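Local coordinates for protein nonribosomal peptide synthase (Streptomyces sp. MJ635-86F5, PDB 5JJP) that probably activates an aliphatic beta-amino acid by ATP-dependent adenylation, as an adenylation enzyme of nonribosomal peptide synthesis, at residues 133-139 and 150-156; 249-255 and 265-271; 259-263 and 284-288. All coordinates share one frame; numbering follows the deposited sequence.

Contact 1: 133-139 and 150-156; sequences ALFLQAA and LGMARFG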
loop_
_atom_site.group_PDB
_atom_site.type_symbol
_atom_site.label_atom_id
_atom_site.label_comp_id
_atom_site.label_asym_id
_atom_site.label_seq_id
_atom_site.Cartn_x
_atom_site.Cartn_y
_atom_site.Cartn_z
ATOM N N ALA A 133 -21.241 -4.853 4.108
ATOM C CA ALA A 133 -22.303 -5.633 3.559
ATOM C C ALA A 133 -21.852 -7.003 3.065
ATOM O O ALA A 133 -22.695 -7.868 2.865
ATOM C CB ALA A 133 -22.928 -4.886 2.419
ATOM N N LEU A 134 -20.540 -7.190 2.902
ATOM C CA LEU A 134 -20.026 -8.459 2.338
ATOM C C LEU A 134 -18.687 -8.838 2.939
ATOM O O LEU A 134 -17.799 -7.998 3.109
ATOM C CB LEU A 134 -19.898 -8.304 0.833
ATOM C CG LEU A 134 -19.447 -9.536 0.016
ATOM C CD1 LEU A 134 -20.477 -10.657 0.050
ATOM C CD2 LEU A 134 -19.186 -9.130 -1.396
ATOM N N PHE A 135 -18.552 -10.094 3.306
ATOM C CA PHE A 135 -17.286 -10.667 3.701
ATOM C C PHE A 135 -16.861 -11.562 2.542
ATOM O O PHE A 135 -17.513 -12.557 2.245
ATOM C CB PHE A 135 -17.437 -11.483 4.954
ATOM C CG PHE A 135 -16.159 -12.168 5.412
ATOM C CD1 PHE A 135 -15.251 -11.495 6.180
ATOM C CD2 PHE A 135 -15.878 -13.500 5.049
ATOM C CE1 PHE A 135 -14.113 -12.105 6.622
ATOM C CE2 PHE A 135 -14.748 -14.130 5.498
ATOM C CZ PHE A 135 -13.863 -13.418 6.298
ATOM N N LEU A 136 -15.777 -11.189 1.881
ATOM C CA LEU A 136 -15.348 -11.820 0.619
ATOM C C LEU A 136 -14.002 -12.502 0.858
ATOM O O LEU A 136 -13.033 -11.820 1.106
ATOM C CB LEU A 136 -15.176 -10.731 -0.417
ATOM C CG LEU A 136 -14.644 -11.185 -1.763
ATOM C CD1 LEU A 136 -15.469 -12.347 -2.302
ATOM C CD2 LEU A 136 -14.651 -10.041 -2.750
ATOM N N GLN A 137 -13.968 -13.828 0.885
ATOM C CA GLN A 137 -12.747 -14.543 1.254
ATOM C C GLN A 137 -12.245 -15.435 0.105
ATOM O O GLN A 137 -12.953 -15.659 -0.841
ATOM C CB GLN A 137 -12.941 -15.359 2.558
ATOM C CG GLN A 137 -13.861 -16.538 2.464
ATOM C CD GLN A 137 -14.116 -17.208 3.819
ATOM O OE1 GLN A 137 -13.199 -17.484 4.597
ATOM N NE2 GLN A 137 -15.370 -17.524 4.073
ATOM N N ALA A 138 -11.041 -15.972 0.257
ATOM C CA ALA A 138 -10.423 -16.815 -0.757
ATOM C C ALA A 138 -11.194 -18.089 -0.948
ATOM O O ALA A 138 -11.983 -18.446 -0.090
ATOM C CB ALA A 138 -9.003 -17.144 -0.363
ATOM N N ALA A 139 -10.967 -18.760 -2.084
ATOM C CA ALA A 139 -11.568 -20.079 -2.353
ATOM C C ALA A 139 -11.396 -21.034 -1.178
ATOM O O ALA A 139 -12.351 -21.644 -0.707
ATOM C CB ALA A 139 -10.929 -20.702 -3.596
ATOM N N LEU A 150 -24.120 -12.079 7.712
ATOM C CA LEU A 150 -23.345 -11.073 6.990
ATOM C C LEU A 150 -23.177 -11.695 5.609
ATOM O O LEU A 150 -22.966 -12.858 5.566
ATOM C CB LEU A 150 -21.970 -10.973 7.630
ATOM C CG LEU A 150 -20.769 -10.180 7.134
ATOM C CD1 LEU A 150 -21.042 -8.698 7.019
ATOM C CD2 LEU A 150 -19.621 -10.446 8.047
ATOM N N GLY A 151 -23.360 -10.955 4.519
ATOM C CA GLY A 151 -23.102 -11.507 3.173
ATOM C C GLY A 151 -21.767 -12.233 3.155
ATOM O O GLY A 151 -20.807 -11.745 3.725
ATOM N N MET A 152 -21.736 -13.420 2.572
ATOM C CA MET A 152 -20.483 -14.154 2.459
ATOM C C MET A 152 -20.291 -14.714 1.054
ATOM O O MET A 152 -21.231 -15.243 0.434
ATOM C CB MET A 152 -20.233 -15.209 3.533
ATOM C CG MET A 152 -18.751 -15.614 3.571
ATOM S SD MET A 152 -18.310 -16.976 2.433
ATOM C CE MET A 152 -19.084 -18.344 3.319
ATOM N N ALA A 153 -19.072 -14.590 0.554
ATOM C CA ALA A 153 -18.745 -15.072 -0.795
ATOM C C ALA A 153 -17.304 -15.460 -0.882
ATOM O O ALA A 153 -16.505 -15.045 -0.050
ATOM C CB ALA A 153 -19.043 -13.993 -1.825
ATOM N N ARG A 154 -16.993 -16.280 -1.872
ATOM C CA ARG A 154 -15.637 -16.719 -2.093
ATOM C C ARG A 154 -15.265 -16.357 -3.463
ATOM O O ARG A 154 -16.118 -16.370 -4.375
ATOM C CB ARG A 154 -15.509 -18.210 -1.958
ATOM C CG ARG A 154 -15.679 -18.705 -0.551
ATOM C CD ARG A 154 -16.138 -20.153 -0.513
ATOM N NE ARG A 154 -16.445 -20.521 0.877
ATOM C CZ ARG A 154 -15.514 -20.775 1.774
ATOM N NH1 ARG A 154 -14.230 -20.675 1.443
ATOM N NH2 ARG A 154 -15.862 -21.075 3.006
ATOM N N PHE A 155 -13.979 -16.083 -3.655
ATOM C CA PHE A 155 -13.462 -15.884 -5.016
ATOM C C PHE A 155 -12.348 -16.875 -5.260
ATOM O O PHE A 155 -11.593 -17.203 -4.353
ATOM C CB PHE A 155 -12.987 -14.439 -5.217
ATOM C CG PHE A 155 -11.845 -14.063 -4.354
ATOM C CD1 PHE A 155 -12.045 -13.543 -3.118
ATOM C CD2 PHE A 155 -10.552 -14.237 -4.800
ATOM C CE1 PHE A 155 -10.977 -13.221 -2.292
ATOM C CE2 PHE A 155 -9.472 -13.961 -3.957
ATOM C CZ PHE A 155 -9.692 -13.450 -2.700
ATOM N N GLY A 156 -12.249 -17.372 -6.476
ATOM C CA GLY A 156 -11.136 -18.295 -6.842
ATOM C C GLY A 156 -11.030 -18.381 -8.354
ATOM O O GLY A 156 -11.613 -17.542 -9.063
HETATM O O HOH W 1 -24.616 -8.576 4.447
#

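Contact 2: 249-255 and 265-271; sequences VPVPRDR and FLHEAAI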
loop_
_atom_site.group_PDB
_atom_site.type_symbol
_atom_site.label_atom_id
_atom_site.label_comp_id
_atom_site.label_asym_id
_atom_site.label_seq_id
_atom_site.Cartn_x
_atom_site.Cartn_y
_atom_site.Cartn_z
ATOM N N VAL A 249 5.437 -9.809 -7.207
ATOM C CA VAL A 249 5.635 -11.163 -6.701
ATOM C C VAL A 249 5.424 -11.164 -5.174
ATOM O O VAL A 249 6.367 -11.003 -4.407
ATOM C CB VAL A 249 7.052 -11.662 -7.012
ATOM C CG1 VAL A 249 7.125 -13.163 -6.772
ATOM C CG2 VAL A 249 7.463 -11.307 -8.447
ATOM N N PRO A 250 4.197 -11.348 -4.732
ATOM C CA PRO A 250 3.937 -11.465 -3.326
ATOM C C PRO A 250 4.707 -12.645 -2.793
ATOM O O PRO A 250 4.733 -13.687 -3.444
ATOM C CB PRO A 250 2.447 -11.784 -3.275
ATOM C CG PRO A 250 1.899 -11.238 -4.551
ATOM C CD PRO A 250 2.972 -11.507 -5.540
ATOM N N VAL A 251 5.342 -12.514 -1.645
ATOM C CA VAL A 251 6.105 -13.625 -1.112
ATOM C C VAL A 251 5.205 -14.400 -0.114
ATOM O O VAL A 251 4.933 -13.922 0.953
ATOM C CB VAL A 251 7.358 -13.104 -0.380
ATOM C CG1 VAL A 251 8.185 -14.260 0.149
ATOM C CG2 VAL A 251 8.196 -12.241 -1.293
ATOM N N PRO A 252 4.750 -15.582 -0.467
ATOM C CA PRO A 252 3.891 -16.279 0.469
ATOM C C PRO A 252 4.555 -16.501 1.832
ATOM O O PRO A 252 5.770 -16.648 1.900
ATOM C CB PRO A 252 3.645 -17.633 -0.220
ATOM C CG PRO A 252 4.058 -17.435 -1.665
ATOM C CD PRO A 252 5.165 -16.444 -1.593
ATOM N N ARG A 253 3.757 -16.524 2.905
ATOM C CA ARG A 253 4.331 -16.632 4.261
ATOM C C ARG A 253 5.132 -17.961 4.488
ATOM O O ARG A 253 6.119 -17.955 5.194
ATOM C CB ARG A 253 3.339 -16.270 5.380
ATOM C CG ARG A 253 3.433 -14.805 5.853
ATOM C CD ARG A 253 2.475 -14.485 7.011
ATOM N NE ARG A 253 3.135 -14.199 8.304
ATOM C CZ ARG A 253 3.492 -15.097 9.236
ATOM N NH1 ARG A 253 3.289 -16.405 9.067
ATOM N NH2 ARG A 253 4.088 -14.681 10.355
ATOM N N ASP A 254 4.777 -19.055 3.809
ATOM C CA ASP A 254 5.575 -20.277 3.893
ATOM C C ASP A 254 6.927 -20.259 3.141
ATOM O O ASP A 254 7.688 -21.209 3.258
ATOM C CB ASP A 254 4.775 -21.524 3.482
ATOM C CG ASP A 254 4.473 -21.587 2.014
ATOM O OD1 ASP A 254 3.810 -22.555 1.637
ATOM O OD2 ASP A 254 4.868 -20.733 1.208
ATOM N N ARG A 255 7.258 -19.193 2.430
ATOM C CA ARG A 255 8.647 -18.976 1.984
ATOM C C ARG A 255 9.373 -18.016 2.876
ATOM O O ARG A 255 10.593 -18.081 3.044
ATOM C CB ARG A 255 8.696 -18.378 0.602
ATOM C CG ARG A 255 7.859 -19.125 -0.420
ATOM C CD ARG A 255 8.205 -20.592 -0.470
ATOM N NE ARG A 255 7.377 -21.323 -1.423
ATOM C CZ ARG A 255 7.783 -21.772 -2.620
ATOM N NH1 ARG A 255 9.032 -21.571 -3.057
ATOM N NH2 ARG A 255 6.947 -22.441 -3.391
ATOM N N PHE A 265 13.687 -18.411 -3.155
ATOM C CA PHE A 265 12.562 -17.828 -3.863
ATOM C C PHE A 265 12.999 -16.564 -4.593
ATOM O O PHE A 265 12.587 -16.346 -5.686
ATOM C CB PHE A 265 11.412 -17.536 -2.883
ATOM C CG PHE A 265 10.156 -17.065 -3.546
ATOM C CD1 PHE A 265 9.362 -17.949 -4.228
ATOM C CD2 PHE A 265 9.768 -15.723 -3.470
ATOM C CE1 PHE A 265 8.204 -17.516 -4.851
ATOM C CE2 PHE A 265 8.598 -15.291 -4.074
ATOM C CZ PHE A 265 7.817 -16.189 -4.761
ATOM N N LEU A 266 13.827 -15.738 -3.978
ATOM C CA LEU A 266 14.295 -14.531 -4.649
ATOM C C LEU A 266 15.093 -14.862 -5.906
ATOM O O LEU A 266 15.017 -14.127 -6.871
ATOM C CB LEU A 266 15.152 -13.645 -3.737
ATOM C CG LEU A 266 14.517 -13.181 -2.421
ATOM C CD1 LEU A 266 15.451 -12.192 -1.736
ATOM C CD2 LEU A 266 13.142 -12.549 -2.606
ATOM N N HIS A 267 15.834 -15.970 -5.901
ATOM C CA HIS A 267 16.425 -16.502 -7.152
ATOM C C HIS A 267 15.414 -17.103 -8.076
ATOM O O HIS A 267 15.385 -16.789 -9.230
ATOM C CB HIS A 267 17.479 -17.604 -6.848
ATOM C CG HIS A 267 18.786 -17.063 -6.404
ATOM N ND1 HIS A 267 19.733 -16.610 -7.298
ATOM C CD2 HIS A 267 19.303 -16.865 -5.163
ATOM C CE1 HIS A 267 20.795 -16.186 -6.621
ATOM N NE2 HIS A 267 20.565 -16.349 -5.325
ATOM N N GLU A 268 14.573 -17.992 -7.571
ATOM C CA GLU A 268 13.601 -18.665 -8.448
ATOM C C GLU A 268 12.796 -17.657 -9.233
ATOM O O GLU A 268 12.628 -17.801 -10.445
ATOM C CB GLU A 268 12.661 -19.582 -7.646
ATOM C CG GLU A 268 11.958 -20.645 -8.489
ATOM C CD GLU A 268 10.853 -21.427 -7.738
ATOM O OE1 GLU A 268 10.656 -21.259 -6.503
ATOM O OE2 GLU A 268 10.164 -22.234 -8.402
ATOM N N ALA A 269 12.300 -16.620 -8.563
ATOM C CA ALA A 269 11.459 -15.612 -9.242
ATOM C C ALA A 269 12.265 -14.424 -9.820
ATOM O O ALA A 269 11.682 -13.474 -10.308
ATOM C CB ALA A 269 10.398 -15.098 -8.285
ATOM N N ALA A 270 13.593 -14.499 -9.755
ATOM C CA ALA A 270 14.467 -13.534 -10.396
ATOM C C ALA A 270 14.054 -12.134 -9.930
ATOM O O ALA A 270 13.888 -11.213 -10.728
ATOM C CB ALA A 270 14.389 -13.657 -11.918
ATOM N N ILE A 271 13.996 -11.983 -8.615
ATOM C CA ILE A 271 13.576 -10.719 -8.006
ATOM C C ILE A 271 14.631 -9.600 -8.136
ATOM O O ILE A 271 15.800 -9.791 -7.756
ATOM C CB ILE A 271 13.259 -10.950 -6.520
ATOM C CG1 ILE A 271 12.123 -11.959 -6.385
ATOM C CG2 ILE A 271 12.920 -9.639 -5.822
ATOM C CD1 ILE A 271 10.803 -11.510 -7.006
#

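Contact 3: 259-263 and 284-288; sequences PRRFL and LIRHE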
loop_
_atom_site.group_PDB
_atom_site.type_symbol
_atom_site.label_atom_id
_atom_site.label_comp_id
_atom_site.label_asym_id
_atom_site.label_seq_id
_atom_site.Cartn_x
_atom_site.Cartn_y
_atom_site.Cartn_z
ATOM N N PRO A 259 14.466 -18.709 6.166
ATOM C CA PRO A 259 15.554 -18.054 5.466
ATOM C C PRO A 259 16.048 -18.665 4.180
ATOM O O PRO A 259 16.217 -17.947 3.197
ATOM C CB PRO A 259 16.676 -18.011 6.489
ATOM C CG PRO A 259 15.941 -17.874 7.781
ATOM C CD PRO A 259 14.674 -18.673 7.620
ATOM N N ARG A 260 16.300 -19.954 4.153
ATOM C CA ARG A 260 16.870 -20.565 2.976
ATOM C C ARG A 260 15.820 -20.607 1.909
ATOM O O ARG A 260 16.124 -20.446 0.743
ATOM C CB ARG A 260 17.379 -21.984 3.264
ATOM C CG ARG A 260 18.878 -22.055 3.611
ATOM C CD ARG A 260 19.383 -23.475 4.041
ATOM N NE ARG A 260 20.703 -23.826 3.490
ATOM C CZ ARG A 260 21.884 -23.559 4.057
ATOM N NH1 ARG A 260 21.980 -22.907 5.221
ATOM N NH2 ARG A 260 22.993 -23.944 3.445
ATOM N N ARG A 261 14.580 -20.835 2.323
ATOM C CA ARG A 261 13.449 -20.906 1.400
ATOM C C ARG A 261 13.122 -19.546 0.806
ATOM O O ARG A 261 12.731 -19.447 -0.358
ATOM C CB ARG A 261 12.213 -21.460 2.105
ATOM C CG ARG A 261 11.917 -22.919 1.801
ATOM C CD ARG A 261 11.271 -23.579 3.027
ATOM N NE ARG A 261 9.833 -23.442 3.280
ATOM C CZ ARG A 261 8.912 -24.393 3.116
ATOM N NH1 ARG A 261 9.209 -25.579 2.590
ATOM N NH2 ARG A 261 7.652 -24.125 3.439
ATOM N N PHE A 262 13.320 -18.506 1.602
ATOM C CA PHE A 262 13.059 -17.153 1.155
ATOM C C PHE A 262 14.103 -16.762 0.115
ATOM O O PHE A 262 13.760 -16.251 -0.951
ATOM C CB PHE A 262 13.110 -16.165 2.335
ATOM C CG PHE A 262 13.014 -14.744 1.929
ATOM C CD1 PHE A 262 11.917 -14.294 1.186
ATOM C CD2 PHE A 262 13.986 -13.825 2.303
ATOM C CE1 PHE A 262 11.808 -12.971 0.819
ATOM C CE2 PHE A 262 13.884 -12.501 1.914
ATOM C CZ PHE A 262 12.790 -12.081 1.169
ATOM N N LEU A 263 15.367 -16.969 0.453
ATOM C CA LEU A 263 16.487 -16.649 -0.445
ATOM C C LEU A 263 16.424 -17.417 -1.735
ATOM O O LEU A 263 16.630 -16.838 -2.779
ATOM C CB LEU A 263 17.830 -16.823 0.258
ATOM C CG LEU A 263 18.025 -15.861 1.446
ATOM C CD1 LEU A 263 19.170 -16.269 2.345
ATOM C CD2 LEU A 263 18.247 -14.442 0.980
ATOM N N LEU A 284 18.601 -13.098 7.935
ATOM C CA LEU A 284 19.251 -13.565 6.715
ATOM C C LEU A 284 20.719 -13.249 6.806
ATOM O O LEU A 284 21.534 -14.051 6.415
ATOM C CB LEU A 284 18.605 -12.939 5.486
ATOM C CG LEU A 284 17.069 -13.049 5.432
ATOM C CD1 LEU A 284 16.495 -12.186 4.315
ATOM C CD2 LEU A 284 16.621 -14.499 5.275
ATOM N N ILE A 285 21.052 -12.086 7.363
ATOM C CA ILE A 285 22.462 -11.709 7.645
ATOM C C ILE A 285 23.096 -12.675 8.638
ATOM O O ILE A 285 24.128 -13.284 8.373
ATOM C CB ILE A 285 22.624 -10.321 8.339
ATOM C CG1 ILE A 285 21.883 -9.196 7.617
ATOM C CG2 ILE A 285 24.101 -9.980 8.483
ATOM C CD1 ILE A 285 22.372 -8.927 6.225
ATOM N N ARG A 286 22.436 -12.796 9.785
ATOM C CA ARG A 286 22.922 -13.569 10.908
ATOM C C ARG A 286 23.168 -15.011 10.513
ATOM O O ARG A 286 24.238 -15.516 10.761
ATOM C CB ARG A 286 21.911 -13.488 12.053
ATOM C CG ARG A 286 22.182 -14.407 13.239
ATOM C CD ARG A 286 23.178 -13.869 14.267
ATOM N NE ARG A 286 22.558 -13.549 15.560
ATOM C CZ ARG A 286 21.975 -14.429 16.380
ATOM N NH1 ARG A 286 21.902 -15.723 16.068
ATOM N NH2 ARG A 286 21.446 -14.005 17.525
ATOM N N HIS A 287 22.173 -15.669 9.920
ATOM C CA HIS A 287 22.260 -17.105 9.614
ATOM C C HIS A 287 22.813 -17.460 8.258
ATOM O O HIS A 287 23.371 -18.531 8.122
ATOM C CB HIS A 287 20.882 -17.776 9.761
ATOM C CG HIS A 287 20.393 -17.764 11.172
ATOM N ND1 HIS A 287 20.954 -18.552 12.150
ATOM C CD2 HIS A 287 19.454 -17.009 11.788
ATOM C CE1 HIS A 287 20.365 -18.304 13.306
ATOM N NE2 HIS A 287 19.449 -17.373 13.113
ATOM N N GLU A 288 22.606 -16.623 7.242
ATOM C CA GLU A 288 22.933 -17.037 5.877
ATOM C C GLU A 288 23.582 -15.938 5.042
ATOM O O GLU A 288 23.198 -15.722 3.897
ATOM C CB GLU A 288 21.673 -17.527 5.155
ATOM C CG GLU A 288 20.883 -18.619 5.849
ATOM C CD GLU A 288 21.596 -19.954 5.844
ATOM O OE1 GLU A 288 22.657 -20.090 5.193
ATOM O OE2 GLU A 288 21.076 -20.890 6.489
#

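Contact 1: 133-139 and 150-156
Phe135 and Gln137 hydrogen-bond to Gly151, Ala153 and Phe155 in a parallel beta ladder. Strands 134-138 and 151-156 are neighbours in a mixed sheet of the AMP-binding domain, and their short axes run 18° apart. Four backbone bonds hold them. Phe135 N donates to Gly151 O at 2.8 Å, and Ala153 N returns a bond to Phe135 O. Gln137 N then donates to Ala153 O, and Phe155 N to Gln137 O. Where the ladder starts, a water bridges Ala133 O and Gly151 N.

One face of the pair carries Phe135, Met152, Gln137 and Arg154. Met152 lies alongside Phe135 and sets its CG at the ring edge, 3.9 Å from CD2. Its chain then bends at chi2, and SD receives a weak hydrogen bond from Gln137 NE2 at 3.4 Å. The Gln137 amide stacks on the Arg154 guanidinium with the planes 13° apart, NE2 lying over one face of it. Gln137 OE1 is held by Arg143 N. Arg154 NH1 bonds weakly to Ala139 O and also binds Gly141 O, so the arginine ties its strand to the chain that follows 134-138.

Leu134, Leu136 and Ala153 occupy the other face. Leu136 CD1 touches Ala153 CB at 4.0 Å and meets the edge of the Phe155 ring. Strand 87-90 flanks 134-138 on its far side, and strand 159-162 runs antiparallel beside 151-156. Helix 120-130 packs on Phe135 and Leu150. At the end of the ladder, Phe155 CG sits between its backbone N and carbonyl carbon (chi1 64°). This folds the ring back over the neighbouring strand, where Ala138 CA makes a CH-pi contact 4.2 Å from the ring centroid.

Contact 2: 249-255 and 265-271
Val249 and Ala269 face each other with CA atoms 7.8 Å apart, and Arg255 and Phe265 with theirs 7.1 Å apart, as the end of strand 247-250 and the turn into helix 253-256 run past the end of helix 259-268. Strand 247-250, helix 259-268 and strand 273-276 form a beta-alpha-beta crossover, its parallel strands separated by 222-225, and the contact packs the helix end on the first strand. Phe265 fills the space between these backbones. Its CG is anti to the backbone N (chi1 -174°), which carries the ring toward the strand end. Val249 CG1 meets Phe265 CZ at 3.7 Å. Val251 CG2 touches CE2, and Pro252 CD comes near CZ, the two side chains crossing at about a right angle. Arg255 CG lies over one ring face. Val249 also reaches Ile271 tip to tip, CG2 to CD1 at 3.6 Å.

Arg255 NH1 and Glu268 OE1 form a long salt bridge of 3.8 Å, with the carboxylate oxygen near the guanidinium plane. Asp254 OD2 makes a second long bridge to Arg255 NE. The helix closes in a Schellman motif, with Ile271 N bonded to Leu266 O and Ala270 N (positive phi) to His267 O.

Strand 247-250 is an outermost strand and pairs with 222-225, whose Ala224 touches Val251 and Ile271. Strands 46-51 and 57-61 also lie alongside, with Val49 against Val249 and Leu57 against Phe265.

Contact 3: 259-263 and 284-288
Leu284 packs against Pro259 and Phe262 where the first turn of helix 259-268 meets the end of helix 282-287. This is helix-helix packing in the AMP-binding domain, beside the sheet that contains strand 273-276, which lies between the two helices in sequence. The two backbones come close at Pro259 and Leu284, whose CA atoms are 5.9 Å apart.

The tight part is apolar and centres on the forked end of Leu284. Its CG is anti to the carbonyl carbon (chi1 -50°), and the two methyls part toward different partners. CD2 rests on Pro259 CB at 3.7 Å. CD1 meets the Phe262 ring at its edge, 3.6 Å from CE2, and the two side chains cross at about a right angle. Leu263 CD1 adds a more distant contact to Leu284 CD2, at 4.3 Å. Val292 of helix 289-293 lies against Leu284, while Leu280 and Val251 touch Phe262.

The other side is polar and more open to solvent. Here Arg260, an exposed residue, meets Glu288, which follows the last turn of helix 282-287 and occupies the N-cap position of helix 289-293. The lower part of Glu288 still belongs to the packing, with CB 4.0 Å from Leu263 CD1. Beyond it the chain bends at chi2 and turns the carboxylate to the arginine. An alanine in place of Glu288 would probably leave Arg260 without its carboxylate mate and free its guanidinium to turn. Leu291 of helix 289-293 also touches Arg260. The carboxylate and guanidinium planes stand 82° apart. Arg260 NH1 and Glu288 OE2 form a salt bridge whose hydrogen bond is weak and bent, 120° at the hydrogen.

Both strands of contact 1 precede contacts 2 and 3 along the chain. Contact 1 lies within the five-stranded mixed sheet. Contact 2 packs a helix end on the edge strand of the six-stranded one, and contact 3 packs two helices beside it. The centres of contacts 1 and 2 are about 27 Å apart and those of contacts 1 and 3 about 36 Å, without touching. Contacts 2 and 3 are about 13 Å apart between centres and share helix 259-268, one using its end and the other its start. The sequence passes from contact 2 to 3, back to 2 and again to 3. They touch directly, with Arg261 NH2 probably hydrogen-bonded to Asp254 O. All belong to the adenylation enzyme's layered alpha-beta sandwich.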